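Local coordinates for protein cysteine desulfurase (Fervidobacterium islandicum, PDB 6A6E) that catalyses PLP-dependent removal of sulfur from cysteine, probably supplying persulfide sulfur to the Suf iron-sulfur cluster assembly system, at residues Y59-H65 and E74-E80; I107-N112 and P139-L143; E158-I162 and E333-P337. All coordinates share one frame; numbering follows the deposited sequence.

Interaction 1 (Y59-H65 and E74-E80); sequences YHYSNIH and EATVAYE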
ATOM      1  N   TYR A  59      -3.247  17.832  10.549  1.00 18.29           N
ATOM      2  CA  TYR A  59      -3.940  18.195  11.794  1.00 19.13           C
ATOM      3  C   TYR A  59      -4.652  17.050  12.535  1.00 20.79           C
ATOM      4  O   TYR A  59      -4.982  17.210  13.745  1.00 21.05           O
ATOM      5  CB  TYR A  59      -4.940  19.354  11.539  1.00 21.17           C
ATOM      6  CG  TYR A  59      -4.294  20.694  11.104  1.00 21.65           C
ATOM      7  CD1 TYR A  59      -3.637  21.522  12.034  1.00 26.17           C
ATOM      8  CD2 TYR A  59      -4.310  21.100   9.798  1.00 22.73           C
ATOM      9  CE1 TYR A  59      -3.032  22.749  11.649  1.00 24.40           C
ATOM     10  CE2 TYR A  59      -3.751  22.343   9.404  1.00 25.58           C
ATOM     11  CZ  TYR A  59      -3.109  23.154  10.347  1.00 25.62           C
ATOM     12  OH  TYR A  59      -2.524  24.340   9.975  1.00 28.61           O
ATOM     13  N   HIS A  60      -4.899  15.921  11.873  1.00 16.86           N
ATOM     14  CA  HIS A  60      -5.735  14.877  12.491  1.00 18.58           C
ATOM     15  C   HIS A  60      -5.095  13.495  12.485  1.00 16.69           C
ATOM     16  O   HIS A  60      -5.769  12.520  12.513  1.00 15.11           O
ATOM     17  CB  HIS A  60      -7.091  14.828  11.858  1.00 18.52           C
ATOM     18  CG  HIS A  60      -7.810  16.141  11.964  1.00 21.28           C
ATOM     19  ND1 HIS A  60      -8.334  16.597  13.154  1.00 21.61           N
ATOM     20  CD2 HIS A  60      -7.967  17.149  11.067  1.00 23.58           C
ATOM     21  CE1 HIS A  60      -8.835  17.805  12.964  1.00 24.01           C
ATOM     22  NE2 HIS A  60      -8.617  18.171  11.712  1.00 21.33           N
ATOM     23  N   TYR A  61      -3.783  13.454  12.473  1.00 17.02           N
ATOM     24  CA  TYR A  61      -3.066  12.224  12.086  1.00 18.24           C
ATOM     25  C   TYR A  61      -2.319  11.600  13.245  1.00 17.01           C
ATOM     26  O   TYR A  61      -1.668  12.297  13.991  1.00 16.95           O
ATOM     27  CB  TYR A  61      -2.067  12.536  10.964  1.00 19.07           C
ATOM     28  CG  TYR A  61      -1.229  11.329  10.668  1.00 20.98           C
ATOM     29  CD1 TYR A  61      -1.708  10.349   9.817  1.00 21.88           C
ATOM     30  CD2 TYR A  61      -0.048  11.082  11.350  1.00 19.42           C
ATOM     31  CE1 TYR A  61      -0.981   9.205   9.588  1.00 22.38           C
ATOM     32  CE2 TYR A  61       0.668   9.937  11.134  1.00 19.99           C
ATOM     33  CZ  TYR A  61       0.190   9.015  10.231  1.00 21.99           C
ATOM     34  OH  TYR A  61       0.858   7.842   9.978  1.00 24.77           O
ATOM     35  N   SER A  62      -2.429  10.286  13.370  1.00 16.74           N
ATOM     36  CA  SER A  62      -1.609   9.457  14.209  1.00 17.05           C
ATOM     37  C   SER A  62      -1.923   8.032  13.831  1.00 15.35           C
ATOM     38  O   SER A  62      -2.792   7.804  13.053  1.00 15.18           O
ATOM     39  CB  SER A  62      -1.979   9.571  15.693  1.00 21.71           C
ATOM     40  OG  SER A  62      -1.407  10.692  16.275  1.00 28.36           O
ATOM     41  N   ASN A  63      -1.232   7.064  14.417  1.00 15.51           N
ATOM     42  CA  ASN A  63      -1.531   5.673  14.105  1.00 16.64           C
ATOM     43  C   ASN A  63      -2.821   5.308  14.819  1.00 17.70           C
ATOM     44  O   ASN A  63      -3.198   5.927  15.823  1.00 20.29           O
ATOM     45  CB  ASN A  63      -0.388   4.733  14.467  1.00 15.99           C
ATOM     46  CG  ASN A  63      -0.353   3.504  13.527  1.00 16.39           C
ATOM     47  OD1 ASN A  63      -1.420   3.097  12.966  1.00 14.20           O
ATOM     48  ND2 ASN A  63       0.841   2.924  13.330  1.00 14.98           N
ATOM     49  N   ILE A  64      -3.502   4.314  14.310  1.00 16.41           N
ATOM     50  CA  ILE A  64      -4.867   4.084  14.692  1.00 16.16           C
ATOM     51  C   ILE A  64      -5.076   2.776  15.469  1.00 17.75           C
ATOM     52  O   ILE A  64      -4.216   1.918  15.473  1.00 16.38           O
ATOM     53  CB  ILE A  64      -5.725   4.028  13.433  1.00 16.37           C
ATOM     54  CG1 ILE A  64      -5.220   3.014  12.405  1.00 16.67           C
ATOM     55  CG2 ILE A  64      -5.779   5.384  12.799  1.00 17.73           C
ATOM     56  CD1 ILE A  64      -6.302   2.784  11.335  1.00 18.34           C
ATOM     57  N   HIS A  65      -6.256   2.609  16.014  1.00 19.12           N
ATOM     58  CA  HIS A  65      -6.642   1.489  16.917  1.00 23.42           C
ATOM     59  C   HIS A  65      -5.930   1.677  18.297  1.00 25.85           C
ATOM     60  O   HIS A  65      -4.937   2.388  18.389  1.00 24.71           O
ATOM     61  CB  HIS A  65      -6.385   0.062  16.321  1.00 21.94           C
ATOM     62  CG  HIS A  65      -6.898  -0.115  14.931  1.00 21.13           C
ATOM     63  ND1 HIS A  65      -8.218   0.108  14.601  1.00 22.53           N
ATOM     64  CD2 HIS A  65      -6.272  -0.446  13.770  1.00 19.56           C
ATOM     65  CE1 HIS A  65      -8.389  -0.065  13.303  1.00 21.30           C
ATOM     66  NE2 HIS A  65      -7.234  -0.434  12.779  1.00 20.15           N
ATOM     67  N   GLU A  74      -9.104  10.649  16.757  1.00 15.94           N
ATOM     68  CA  GLU A  74      -9.547  11.313  15.563  1.00 19.06           C
ATOM     69  C   GLU A  74      -9.208  10.460  14.335  1.00 18.07           C
ATOM     70  O   GLU A  74     -10.047  10.290  13.429  1.00 19.65           O
ATOM     71  CB  GLU A  74      -8.916  12.716  15.458  1.00 20.26           C
ATOM     72  CG  GLU A  74      -9.482  13.700  16.483  1.00 22.84           C
ATOM     73  CD  GLU A  74      -8.831  15.094  16.480  1.00 22.91           C
ATOM     74  OE1 GLU A  74      -7.901  15.389  15.690  1.00 23.98           O
ATOM     75  OE2 GLU A  74      -9.282  15.949  17.277  1.00 21.91           O
ATOM     76  N   ALA A  75      -7.974   9.948  14.290  1.00 16.95           N
ATOM     77  CA  ALA A  75      -7.494   9.242  13.102  1.00 15.52           C
ATOM     78  C   ALA A  75      -8.263   7.934  13.034  1.00 14.89           C
ATOM     79  O   ALA A  75      -8.680   7.512  11.987  1.00 15.11           O
ATOM     80  CB  ALA A  75      -5.992   9.045  13.194  1.00 16.16           C
ATOM     81  N   THR A  76      -8.486   7.290  14.170  1.00 14.35           N
ATOM     82  CA  THR A  76      -9.175   6.025  14.187  1.00 15.85           C
ATOM     83  C   THR A  76     -10.633   6.149  13.728  1.00 16.68           C
ATOM     84  O   THR A  76     -11.153   5.358  12.888  1.00 17.34           O
ATOM     85  CB  THR A  76      -9.116   5.369  15.599  1.00 15.44           C
ATOM     86  OG1 THR A  76      -7.758   5.192  15.992  1.00 15.54           O
ATOM     87  CG2 THR A  76      -9.758   4.016  15.588  1.00 15.89           C
ATOM     88  N   VAL A  77     -11.301   7.139  14.272  1.00 18.06           N
ATOM     89  CA  VAL A  77     -12.693   7.448  13.856  1.00 18.54           C
ATOM     90  C   VAL A  77     -12.771   7.761  12.351  1.00 18.15           C
ATOM     91  O   VAL A  77     -13.608   7.221  11.640  1.00 16.69           O
ATOM     92  CB  VAL A  77     -13.243   8.612  14.727  1.00 19.49           C
ATOM     93  CG1 VAL A  77     -14.518   9.198  14.197  1.00 20.16           C
ATOM     94  CG2 VAL A  77     -13.456   8.153  16.175  1.00 21.33           C
ATOM     95  N   ALA A  78     -11.844   8.550  11.847  1.00 16.96           N
ATOM     96  CA  ALA A  78     -11.889   8.920  10.428  1.00 16.09           C
ATOM     97  C   ALA A  78     -11.694   7.698   9.564  1.00 16.42           C
ATOM     98  O   ALA A  78     -12.389   7.547   8.546  1.00 18.09           O
ATOM     99  CB  ALA A  78     -10.877  10.027  10.101  1.00 14.67           C
ATOM    100  N   TYR A  79     -10.761   6.821   9.941  1.00 15.64           N
ATOM    101  CA  TYR A  79     -10.504   5.586   9.183  1.00 15.10           C
ATOM    102  C   TYR A  79     -11.718   4.659   9.149  1.00 15.50           C
ATOM    103  O   TYR A  79     -12.104   4.138   8.097  1.00 13.47           O
ATOM    104  CB  TYR A  79      -9.286   4.854   9.760  1.00 14.71           C
ATOM    105  CG  TYR A  79      -8.814   3.636   9.031  1.00 15.50           C
ATOM    106  CD1 TYR A  79      -8.022   3.720   7.863  1.00 14.98           C
ATOM    107  CD2 TYR A  79      -9.076   2.347   9.551  1.00 15.45           C
ATOM    108  CE1 TYR A  79      -7.561   2.551   7.235  1.00 14.62           C
ATOM    109  CE2 TYR A  79      -8.600   1.191   8.932  1.00 15.76           C
ATOM    110  CZ  TYR A  79      -7.868   1.300   7.755  1.00 15.09           C
ATOM    111  OH  TYR A  79      -7.448   0.109   7.208  1.00 15.28           O
ATOM    112  N   GLU A  80     -12.298   4.370  10.303  1.00 17.82           N
ATOM    113  CA  GLU A  80     -13.522   3.536  10.305  1.00 18.86           C
ATOM    114  C   GLU A  80     -14.713   4.220   9.580  1.00 18.16           C
ATOM    115  O   GLU A  80     -15.476   3.540   8.967  1.00 16.06           O
ATOM    116  CB  GLU A  80     -13.954   3.212  11.717  1.00 23.58           C
ATOM    117  CG  GLU A  80     -13.038   2.260  12.550  1.00 32.45           C
ATOM    118  CD  GLU A  80     -11.707   1.654  11.978  1.00 40.00           C
ATOM    119  OE1 GLU A  80     -11.653   0.522  11.247  1.00 23.23           O
ATOM    120  OE2 GLU A  80     -10.660   2.265  12.465  1.00 48.04           O
TER
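I64 and Y79 form the close-packed heart of this contact, where the chain 59-65, leaving helix 47-59, folds back along the helix that contains 74-80. CG1 of I64 lies between its backbone N and carbonyl carbon (chi1 54°), and the chain runs on extended from there, bringing CD1 over one face of the Y79 ring, 3.6 Å from the ring centroid in a CH-pi contact. The other branch, CG2, settles against A75, 3.7 Å from its CB. The A75 methyl in turn meets the loop backbone, its CB 3.4 Å from S62 O, while F56 of helix 47-59 also packs on A75. Beside this core the amide N of H65 donates to T76 OG1 at 3.0 Å, a hydroxyl that is also hydrogen-bonded to A72 O.

The two ends are polar and partly exposed to solvent. At the looser one, the H65 ring only skirts E80, whose carboxylate is held by a salt bridge to R83, and H65 ND1 bonds a citrate probably acquired from the crystallisation liquor. At the other, H60 ND1 donates to E74 OE1 at 2.8 Å; the bond is nearly straight (165°) and lies close to the imidazole plane, yet meets the carboxylate from above its own plane. A leucine in place of H60 would probably leave E74 without its imidazole donor and free its carboxylate to turn. E74 is likely to remain ionised; because OE1 also forms a salt bridge with R27 of the second subunit, the loop, the helix and the dimer interface share one polar node.

Interaction 2 (I107-N112 and P139-L143); sequences INFLVN and PWVRL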
ATOM      1  N   ILE A 107      -6.249  -9.596  -5.569  1.00 15.29           N
ATOM      2  CA  ILE A 107      -6.263 -10.856  -6.279  1.00 15.38           C
ATOM      3  C   ILE A 107      -5.236 -11.800  -5.679  1.00 17.11           C
ATOM      4  O   ILE A 107      -5.484 -13.011  -5.497  1.00 16.04           O
ATOM      5  CB  ILE A 107      -6.057 -10.732  -7.820  1.00 16.85           C
ATOM      6  CG1 ILE A 107      -7.156  -9.902  -8.505  1.00 19.00           C
ATOM      7  CG2 ILE A 107      -6.026 -12.104  -8.501  1.00 16.13           C
ATOM      8  CD1 ILE A 107      -8.489 -10.597  -8.521  1.00 23.80           C
ATOM      9  N   ASN A 108      -4.043 -11.289  -5.421  1.00 15.98           N
ATOM     10  CA  ASN A 108      -3.019 -12.154  -4.819  1.00 16.04           C
ATOM     11  C   ASN A 108      -3.483 -12.694  -3.453  1.00 15.84           C
ATOM     12  O   ASN A 108      -3.221 -13.859  -3.128  1.00 16.05           O
ATOM     13  CB  ASN A 108      -1.678 -11.422  -4.682  1.00 15.40           C
ATOM     14  CG  ASN A 108      -0.903 -11.379  -5.981  1.00 14.88           C
ATOM     15  OD1 ASN A 108      -0.101 -12.294  -6.263  1.00 16.52           O
ATOM     16  ND2 ASN A 108      -1.148 -10.345  -6.811  1.00 12.98           N
ATOM     17  N   PHE A 109      -4.140 -11.837  -2.666  1.00 15.83           N
ATOM     18  CA  PHE A 109      -4.679 -12.179  -1.366  1.00 15.85           C
ATOM     19  C   PHE A 109      -5.629 -13.397  -1.548  1.00 16.49           C
ATOM     20  O   PHE A 109      -5.539 -14.411  -0.820  1.00 14.85           O
ATOM     21  CB  PHE A 109      -5.362 -10.941  -0.821  1.00 17.87           C
ATOM     22  CG  PHE A 109      -6.173 -11.105   0.437  1.00 20.94           C
ATOM     23  CD1 PHE A 109      -7.129 -12.110   0.599  1.00 25.58           C
ATOM     24  CD2 PHE A 109      -6.099 -10.115   1.406  1.00 27.71           C
ATOM     25  CE1 PHE A 109      -7.911 -12.197   1.748  1.00 27.11           C
ATOM     26  CE2 PHE A 109      -6.885 -10.184   2.558  1.00 28.71           C
ATOM     27  CZ  PHE A 109      -7.774 -11.252   2.730  1.00 26.82           C
ATOM     28  N   LEU A 110      -6.502 -13.321  -2.537  1.00 14.81           N
ATOM     29  CA  LEU A 110      -7.497 -14.392  -2.737  1.00 16.92           C
ATOM     30  C   LEU A 110      -6.857 -15.728  -3.135  1.00 18.22           C
ATOM     31  O   LEU A 110      -7.209 -16.747  -2.563  1.00 19.08           O
ATOM     32  CB  LEU A 110      -8.574 -13.947  -3.730  1.00 16.04           C
ATOM     33  CG  LEU A 110      -9.434 -12.845  -3.169  1.00 17.24           C
ATOM     34  CD1 LEU A 110     -10.411 -12.311  -4.184  1.00 19.43           C
ATOM     35  CD2 LEU A 110     -10.224 -13.374  -1.961  1.00 19.20           C
ATOM     36  N   VAL A 111      -5.952 -15.725  -4.099  1.00 17.29           N
ATOM     37  CA  VAL A 111      -5.363 -16.965  -4.553  1.00 19.52           C
ATOM     38  C   VAL A 111      -4.663 -17.663  -3.386  1.00 21.03           C
ATOM     39  O   VAL A 111      -4.891 -18.873  -3.145  1.00 20.36           O
ATOM     40  CB  VAL A 111      -4.257 -16.797  -5.655  1.00 20.26           C
ATOM     41  CG1 VAL A 111      -3.773 -18.177  -6.085  1.00 22.65           C
ATOM     42  CG2 VAL A 111      -4.747 -16.054  -6.844  1.00 20.59           C
ATOM     43  N   ASN A 112      -3.803 -16.911  -2.689  1.00 17.84           N
ATOM     44  CA  ASN A 112      -3.067 -17.450  -1.592  1.00 18.73           C
ATOM     45  C   ASN A 112      -3.988 -17.852  -0.437  1.00 20.42           C
ATOM     46  O   ASN A 112      -3.751 -18.941   0.191  1.00 19.99           O
ATOM     47  CB  ASN A 112      -1.957 -16.515  -1.062  1.00 19.30           C
ATOM     48  CG  ASN A 112      -0.836 -16.357  -2.006  1.00 20.92           C
ATOM     49  OD1 ASN A 112       0.085 -17.188  -2.025  1.00 22.78           O
ATOM     50  ND2 ASN A 112      -0.868 -15.251  -2.823  1.00 20.67           N
ATOM     51  N   PRO A 139      -1.308 -14.235 -11.290  1.00 14.36           N
ATOM     52  CA  PRO A 139      -1.234 -14.977 -10.038  1.00 15.07           C
ATOM     53  C   PRO A 139      -1.742 -16.434 -10.158  1.00 17.16           C
ATOM     54  O   PRO A 139      -1.144 -17.345  -9.608  1.00 20.74           O
ATOM     55  CB  PRO A 139      -2.131 -14.177  -9.075  1.00 14.43           C
ATOM     56  CG  PRO A 139      -2.299 -12.829  -9.663  1.00 15.01           C
ATOM     57  CD  PRO A 139      -2.109 -13.000 -11.160  1.00 15.51           C
ATOM     58  N   TRP A 140      -2.854 -16.620 -10.854  1.00 18.55           N
ATOM     59  CA  TRP A 140      -3.435 -17.938 -11.063  1.00 18.98           C
ATOM     60  C   TRP A 140      -2.465 -18.858 -11.827  1.00 18.58           C
ATOM     61  O   TRP A 140      -2.172 -19.927 -11.374  1.00 20.01           O
ATOM     62  CB  TRP A 140      -4.771 -17.819 -11.819  1.00 18.38           C
ATOM     63  CG  TRP A 140      -5.791 -16.925 -11.151  1.00 16.74           C
ATOM     64  CD1 TRP A 140      -6.229 -15.715 -11.609  1.00 18.62           C
ATOM     65  CD2 TRP A 140      -6.528 -17.181  -9.958  1.00 16.69           C
ATOM     66  NE1 TRP A 140      -7.125 -15.168 -10.729  1.00 16.88           N
ATOM     67  CE2 TRP A 140      -7.368 -16.081  -9.743  1.00 17.55           C
ATOM     68  CE3 TRP A 140      -6.564 -18.230  -9.048  1.00 17.21           C
ATOM     69  CZ2 TRP A 140      -8.205 -15.996  -8.632  1.00 16.60           C
ATOM     70  CZ3 TRP A 140      -7.424 -18.162  -8.000  1.00 17.49           C
ATOM     71  CH2 TRP A 140      -8.226 -17.057  -7.803  1.00 17.91           C
ATOM     72  N   VAL A 141      -1.906 -18.384 -12.930  1.00 20.01           N
ATOM     73  CA  VAL A 141      -1.054 -19.222 -13.769  1.00 20.10           C
ATOM     74  C   VAL A 141       0.234 -19.548 -13.033  1.00 22.21           C
ATOM     75  O   VAL A 141       0.622 -20.719 -12.938  1.00 20.72           O
ATOM     76  CB  VAL A 141      -0.740 -18.524 -15.073  1.00 22.03           C
ATOM     77  CG1 VAL A 141       0.358 -19.229 -15.832  1.00 24.41           C
ATOM     78  CG2 VAL A 141      -2.024 -18.336 -15.886  1.00 24.72           C
ATOM     79  N   ARG A 142       0.879 -18.563 -12.412  1.00 21.10           N
ATOM     80  CA  ARG A 142       2.088 -18.863 -11.660  1.00 19.62           C
ATOM     81  C   ARG A 142       1.842 -19.685 -10.386  1.00 21.66           C
ATOM     82  O   ARG A 142       2.566 -20.659 -10.105  1.00 21.77           O
ATOM     83  CB  ARG A 142       2.863 -17.607 -11.266  1.00 21.97           C
ATOM     84  CG  ARG A 142       4.210 -17.923 -10.561  1.00 22.43           C
ATOM     85  CD  ARG A 142       5.129 -18.745 -11.475  1.00 22.91           C
ATOM     86  NE  ARG A 142       6.462 -18.885 -10.945  1.00 24.14           N
ATOM     87  CZ  ARG A 142       7.507 -19.343 -11.648  1.00 27.62           C
ATOM     88  NH1 ARG A 142       7.376 -19.799 -12.892  1.00 27.29           N
ATOM     89  NH2 ARG A 142       8.706 -19.326 -11.106  1.00 25.36           N
ATOM     90  N   LEU A 143       0.861 -19.307  -9.580  1.00 20.12           N
ATOM     91  CA  LEU A 143       0.649 -20.068  -8.386  1.00 20.26           C
ATOM     92  C   LEU A 143       0.098 -21.504  -8.607  1.00 22.99           C
ATOM     93  O   LEU A 143       0.297 -22.368  -7.710  1.00 21.93           O
ATOM     94  CB  LEU A 143      -0.117 -19.329  -7.310  1.00 20.41           C
ATOM     95  CG  LEU A 143       0.594 -18.121  -6.666  1.00 18.77           C
ATOM     96  CD1 LEU A 143      -0.435 -17.332  -5.893  1.00 20.32           C
ATOM     97  CD2 LEU A 143       1.736 -18.523  -5.780  1.00 19.10           C
TER
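The helical segments 107-112 and 139-143 run in broadly the same direction, their axes 10.3 Å apart at closest approach and inclined at 38°, with N108 nearest P139 and V111 nearest W140. V111 is the central side chain, and its two methyls serve different partners. CG2 stands over one face of the W140 indole, 3.5 Å from the centroid of the six-membered ring and only 8° off its normal, and the same methyl brushes P139 CB. CG1, anti to the backbone N (chi1 -177°), instead meets L143 CD1 at 3.4 Å, a pair closer than usual van der Waals contact.

One turn earlier, I107 presents CG2 to both P139 and W140, passing 4.0 Å from P139 CG and approaching the pyrrole side of the indole obliquely. The W140 ring thus receives methyl groups from two successive turns of the facing helix, while I208 of the large sheet also packs on the indole.

Two asparagines flank this apolar seam. The amide of N108 lies against the P139 ring; its ND2 binds Y261 O of the second subunit as well as T104 O. N112 rests its amide on L143 CD1 and turns ND2 back to N108 O at 2.8 Å. That carbonyl also accepts N112 N, the two donors arriving from opposite faces of its plane, while N112 OD1 bonds Y147 OH.

No hydrogen bond joins the two segments, so cohesion between them rests on dispersion and CH-pi contact. The buried amides and the indole N-H, which donates to N136, meet their polar needs through other partners, consistent with a buried seam between the helices that depends on shape and not on polar pairing.

Interaction 3 (E158-I162 and E333-P337); sequences EKGVI and EVYGP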
ATOM      1  N   GLU A 158     -12.773 -13.222 -32.070  1.00 30.29           N
ATOM      2  CA  GLU A 158     -11.603 -12.733 -32.757  1.00 34.34           C
ATOM      3  C   GLU A 158     -11.558 -11.217 -32.685  1.00 29.56           C
ATOM      4  O   GLU A 158     -10.566 -10.634 -33.057  1.00 30.29           O
ATOM      5  CB  GLU A 158     -11.521 -13.290 -34.190  1.00 38.96           C
ATOM      6  CG  GLU A 158     -12.515 -12.721 -35.179  1.00 48.44           C
ATOM      7  CD  GLU A 158     -12.328 -13.289 -36.608  1.00 57.55           C
ATOM      8  OE1 GLU A 158     -11.629 -14.332 -36.818  1.00 56.17           O
ATOM      9  OE2 GLU A 158     -12.882 -12.661 -37.530  1.00 56.14           O
ATOM     10  N   LYS A 159     -12.628 -10.601 -32.161  1.00 29.33           N
ATOM     11  CA  LYS A 159     -12.648  -9.183 -31.805  1.00 29.24           C
ATOM     12  C   LYS A 159     -12.418  -8.970 -30.255  1.00 23.57           C
ATOM     13  O   LYS A 159     -12.507  -7.866 -29.749  1.00 22.94           O
ATOM     14  CB  LYS A 159     -13.943  -8.543 -32.304  1.00 30.42           C
ATOM     15  CG  LYS A 159     -13.948  -8.152 -33.782  1.00 35.11           C
ATOM     16  CD  LYS A 159     -13.109  -6.907 -34.047  1.00 40.61           C
ATOM     17  CE  LYS A 159     -13.219  -6.397 -35.479  1.00 40.28           C
ATOM     18  NZ  LYS A 159     -12.269  -5.241 -35.685  1.00 40.12           N
ATOM     19  N   GLY A 160     -12.179 -10.053 -29.536  1.00 23.86           N
ATOM     20  CA  GLY A 160     -11.973 -10.010 -28.098  1.00 25.37           C
ATOM     21  C   GLY A 160     -13.237 -10.046 -27.243  1.00 26.53           C
ATOM     22  O   GLY A 160     -13.173  -9.790 -26.077  1.00 24.17           O
ATOM     23  N   VAL A 161     -14.374 -10.397 -27.830  1.00 27.00           N
ATOM     24  CA  VAL A 161     -15.677 -10.349 -27.137  1.00 25.25           C
ATOM     25  C   VAL A 161     -15.894 -11.655 -26.434  1.00 22.94           C
ATOM     26  O   VAL A 161     -15.580 -12.735 -26.977  1.00 22.12           O
ATOM     27  CB  VAL A 161     -16.865 -10.052 -28.126  1.00 24.51           C
ATOM     28  CG1 VAL A 161     -18.207  -9.998 -27.408  1.00 24.83           C
ATOM     29  CG2 VAL A 161     -16.650  -8.732 -28.759  1.00 26.07           C
ATOM     30  N   ILE A 162     -16.363 -11.571 -25.183  1.00 23.21           N
ATOM     31  CA  ILE A 162     -16.828 -12.752 -24.445  1.00 24.69           C
ATOM     32  C   ILE A 162     -18.371 -12.793 -24.621  1.00 25.66           C
ATOM     33  O   ILE A 162     -19.074 -11.977 -24.053  1.00 22.76           O
ATOM     34  CB  ILE A 162     -16.503 -12.666 -22.942  1.00 25.79           C
ATOM     35  CG1 ILE A 162     -15.011 -12.544 -22.716  1.00 25.10           C
ATOM     36  CG2 ILE A 162     -17.127 -13.852 -22.180  1.00 25.39           C
ATOM     37  CD1 ILE A 162     -14.260 -13.819 -22.856  1.00 27.13           C
ATOM     38  N   GLU A 333      -8.740   0.314 -37.279  1.00 30.62           N
ATOM     39  CA  GLU A 333      -9.332  -0.976 -36.869  1.00 27.09           C
ATOM     40  C   GLU A 333      -9.660  -0.888 -35.320  1.00 29.51           C
ATOM     41  O   GLU A 333      -8.773  -0.574 -34.533  1.00 30.61           O
ATOM     42  CB  GLU A 333      -8.353  -2.095 -37.135  1.00 27.01           C
ATOM     43  CG  GLU A 333      -8.869  -3.477 -36.806  1.00 28.06           C
ATOM     44  CD  GLU A 333      -7.920  -4.576 -37.260  1.00 34.22           C
ATOM     45  OE1 GLU A 333      -6.889  -4.866 -36.570  1.00 34.74           O
ATOM     46  OE2 GLU A 333      -8.241  -5.219 -38.320  1.00 36.99           O
ATOM     47  N   VAL A 334     -10.927  -1.125 -34.936  1.00 30.84           N
ATOM     48  CA  VAL A 334     -11.438  -1.016 -33.558  1.00 28.24           C
ATOM     49  C   VAL A 334     -11.634  -2.412 -32.936  1.00 28.63           C
ATOM     50  O   VAL A 334     -12.113  -3.295 -33.587  1.00 25.20           O
ATOM     51  CB  VAL A 334     -12.730  -0.196 -33.514  1.00 29.12           C
ATOM     52  CG1 VAL A 334     -13.384  -0.260 -32.134  1.00 30.04           C
ATOM     53  CG2 VAL A 334     -12.398   1.239 -33.834  1.00 30.26           C
ATOM     54  N   TYR A 335     -11.226  -2.616 -31.687  1.00 24.95           N
ATOM     55  CA  TYR A 335     -11.420  -3.921 -31.028  1.00 24.31           C
ATOM     56  C   TYR A 335     -12.539  -3.867 -30.020  1.00 24.55           C
ATOM     57  O   TYR A 335     -12.901  -2.805 -29.519  1.00 27.11           O
ATOM     58  CB  TYR A 335     -10.092  -4.473 -30.443  1.00 26.48           C
ATOM     59  CG  TYR A 335      -8.964  -4.312 -31.457  1.00 24.20           C
ATOM     60  CD1 TYR A 335      -8.820  -5.185 -32.511  1.00 26.41           C
ATOM     61  CD2 TYR A 335      -8.141  -3.207 -31.414  1.00 25.58           C
ATOM     62  CE1 TYR A 335      -7.855  -5.001 -33.498  1.00 24.98           C
ATOM     63  CE2 TYR A 335      -7.148  -3.012 -32.362  1.00 25.94           C
ATOM     64  CZ  TYR A 335      -7.040  -3.877 -33.435  1.00 27.59           C
ATOM     65  OH  TYR A 335      -6.054  -3.639 -34.356  1.00 26.47           O
ATOM     66  N   GLY A 336     -13.104  -5.021 -29.721  1.00 28.04           N
ATOM     67  CA  GLY A 336     -14.175  -5.114 -28.741  1.00 29.11           C
ATOM     68  C   GLY A 336     -15.563  -5.152 -29.395  1.00 28.90           C
ATOM     69  O   GLY A 336     -15.671  -5.105 -30.596  1.00 24.84           O
ATOM     70  N   PRO A 337     -16.622  -5.259 -28.587  1.00 28.96           N
ATOM     71  CA  PRO A 337     -18.003  -5.330 -29.060  1.00 28.88           C
ATOM     72  C   PRO A 337     -18.483  -3.995 -29.587  1.00 29.36           C
ATOM     73  O   PRO A 337     -18.095  -2.937 -29.093  1.00 28.68           O
ATOM     74  CB  PRO A 337     -18.790  -5.696 -27.771  1.00 31.06           C
ATOM     75  CG  PRO A 337     -17.948  -5.037 -26.676  1.00 28.30           C
ATOM     76  CD  PRO A 337     -16.551  -5.359 -27.113  1.00 28.60           C
TER
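K159 grips the segment 333-337 with two hydrogen bonds, one from its backbone and one from its side chain. Its carbonyl O accepts from G336 N at 2.9 Å; the donor lies in the carbonyl plane, although the bond is bent at the hydrogen (139°). The side chain folds at chi2 (-74°) and then extends, carrying NZ to V334 O, again at 2.9 Å, with the ammonium tilted 21° from that carbonyl's plane. The two bonds span neighbouring peptides and tie the loop to 333-337.

The electrostatic component is weaker. NZ passes 4.0 Å from E333 CG, but the charged ends do not meet, with K159 NZ and E333 OE2 4.8 Å apart. E333 is committed to other donors: OE1 takes the Y335 hydroxyl on its anti lone pair at 2.7 Å and also bonds S388 OG, while OE2 receives K389 N. Any attraction between lysine and glutamate is therefore probably long-range.

Apolar side-chain contact comes from V161 and P337. V161 CG2 lies over the G336-P337 peptide link, 3.5 Å from P337 N, and touches the proline ring at CD, 3.8 Å away. Q191 packs against both of these side chains.

The arrangement joins the two sheets of this class-V aminotransferase family member, which has the fold-type I architecture: a turn following edge strand 150-154 of the seven-stranded sheet meets the segment continuing from edge strand 332-334 of the smaller one, an interdomain contact of the kind expected where the large and small domains of fold-type I PLP enzymes adjoin.

In the fold
The three contacts follow one another along the chain, each closing before the next opens. Interactions 1 and 2 have centres 32 Å apart, and both reach the second subunit, the first through a loop-helix closure and the second through helices beside the seven-stranded sheet. Interaction 3, about 27 Å from interaction 2 between centres, touches no other chain; it joins the edges of the large and small sheets. Interactions 1 and 3 lie on opposite sides of the chain's centre, their own centres 47 Å apart. Together they span the dimer interface, helices packed beside the large sheet, with the I107 side chain about 7 Å from the PLP, and the junction between sheets.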